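PDB 3RPC: possible metal-dependent hydrolase from Veillonella parvula, which probably hydrolyses an as yet unidentified substrate at a two-zinc centre of the metallo-beta-lactamase type. Local coordinates for residues T81-S85 with I86-L90. Numbering follows the deposited sequence.
Sequences TAINS and IPKSL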
# COMPACT_ATOMS: atom_id res chain seq x y z
N THR A 81 -13.19 -24.39 9.66
CA THR A 81 -14.64 -24.52 9.72
C THR A 81 -15.28 -23.84 8.52
O THR A 81 -16.18 -24.39 7.89
CB THR A 81 -15.21 -23.95 11.01
OG1 THR A 81 -14.61 -24.62 12.13
CG2 THR A 81 -16.72 -24.13 11.05
N ALA A 82 -14.81 -22.64 8.19
CA ALA A 82 -15.30 -21.94 7.01
C ALA A 82 -15.01 -22.74 5.74
O ALA A 82 -15.89 -22.91 4.90
CB ALA A 82 -14.67 -20.56 6.91
N ILE A 83 -13.78 -23.22 5.61
CA ILE A 83 -13.39 -23.98 4.42
C ILE A 83 -14.33 -25.17 4.20
O ILE A 83 -14.72 -25.47 3.06
CB ILE A 83 -11.94 -24.47 4.53
CG1 ILE A 83 -10.98 -23.29 4.39
CG2 ILE A 83 -11.63 -25.53 3.47
CD1 ILE A 83 -9.65 -23.51 5.08
N ASN A 84 -14.71 -25.82 5.29
CA ASN A 84 -15.49 -27.06 5.19
C ASN A 84 -17.00 -26.84 5.15
O ASN A 84 -17.76 -27.79 4.91
CB ASN A 84 -15.14 -27.99 6.35
CG ASN A 84 -13.71 -28.52 6.27
OD1 ASN A 84 -13.18 -28.74 5.18
ND2 ASN A 84 -13.09 -28.73 7.42
N SER A 85 -17.44 -25.61 5.38
CA SER A 85 -18.87 -25.30 5.49
C SER A 85 -19.40 -24.51 4.30
O SER A 85 -20.54 -24.70 3.88
CB SER A 85 -19.15 -24.51 6.77
OG SER A 85 -18.79 -25.25 7.94
N ILE A 86 -18.57 -23.63 3.75
CA ILE A 86 -18.99 -22.78 2.64
C ILE A 86 -19.03 -23.54 1.31
O ILE A 86 -18.06 -24.19 0.95
CB ILE A 86 -18.06 -21.55 2.52
CG1 ILE A 86 -18.06 -20.76 3.83
CG2 ILE A 86 -18.46 -20.68 1.33
CD1 ILE A 86 -16.96 -19.71 3.92
N PRO A 87 -20.16 -23.47 0.58
CA PRO A 87 -20.23 -24.14 -0.72
C PRO A 87 -19.07 -23.75 -1.63
O PRO A 87 -18.74 -22.56 -1.76
CB PRO A 87 -21.57 -23.65 -1.30
CG PRO A 87 -22.40 -23.38 -0.11
CD PRO A 87 -21.45 -22.86 0.96
N LYS A 88 -18.43 -24.75 -2.23
CA LYS A 88 -17.21 -24.56 -2.99
C LYS A 88 -17.43 -23.75 -4.26
O LYS A 88 -16.47 -23.28 -4.87
CB LYS A 88 -16.59 -25.91 -3.37
CG LYS A 88 -16.27 -26.81 -2.19
CD LYS A 88 -15.26 -26.19 -1.24
CE LYS A 88 -14.79 -27.23 -0.23
NZ LYS A 88 -13.78 -26.69 0.71
N SER A 89 -18.68 -23.60 -4.67
CA SER A 89 -18.98 -22.91 -5.91
C SER A 89 -19.25 -21.41 -5.73
O SER A 89 -19.38 -20.69 -6.72
CB SER A 89 -20.16 -23.58 -6.61
OG SER A 89 -21.29 -23.57 -5.77
N LEU A 90 -19.32 -20.93 -4.49
CA LEU A 90 -19.54 -19.50 -4.27
C LEU A 90 -18.32 -18.69 -4.68
O LEU A 90 -17.19 -19.10 -4.41
CB LEU A 90 -19.84 -19.21 -2.80
CG LEU A 90 -21.23 -19.60 -2.30
CD1 LEU A 90 -21.33 -19.38 -0.80
CD2 LEU A 90 -22.30 -18.81 -3.05
O HOH W 1 -17.10 -26.41 1.98
O HOH W 2 -13.29 -28.99 2.44
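Ile86 and Ala82 join the C-terminal turn of helix 80-85 to the loop that leads into strand 92-94, a helix-to-strand connection in the metallo-beta-lactamase fold. The evidence is a nearly straight backbone bond, Ile86 N to Ala82 O, with an N-H...O angle of 166° and a length of 3.0 Å. Ser85 N also donates to Ala82 O, so two donors grip this carbonyl oxygen. The Ile86 side chain lies back against the same peptide: CG1, anti to its own carbonyl carbon (chi1 -58°), comes within 3.2 Å of Ala82 O, and CD1 reaches 3.9 Å from Ala82 CB. Pro28 also touches this isoleucine.

Ser85 turns its hydroxyl back along the chain, where OG donates to Thr81 O over 2.7 Å, tilted out of that carbonyl's plane. The residue touches Ile86 as its sequence neighbour, while Met58 of helix 58-62 touches its side chain.

Lys88 returns to the helix through its ammonium group. Its chain bends at chi2 (-61°) and then runs extended, carrying NZ back to Ile83 O, 2.8 Å away and above the carbonyl plane. The end of the lysine also passes Ile83 CG2, which lies 3.7 Å from NZ. Gln106 O accepts from NZ as well, so the positive group is shared between carbonyls of the helix and of a neighbouring loop, an arrangement that would favour the charged form.

Two waters extend the network. One joins Lys88 NZ to Asn84 OD1; the other donates to both Ile83 O and Ile86 O, the latter at 2.6 Å.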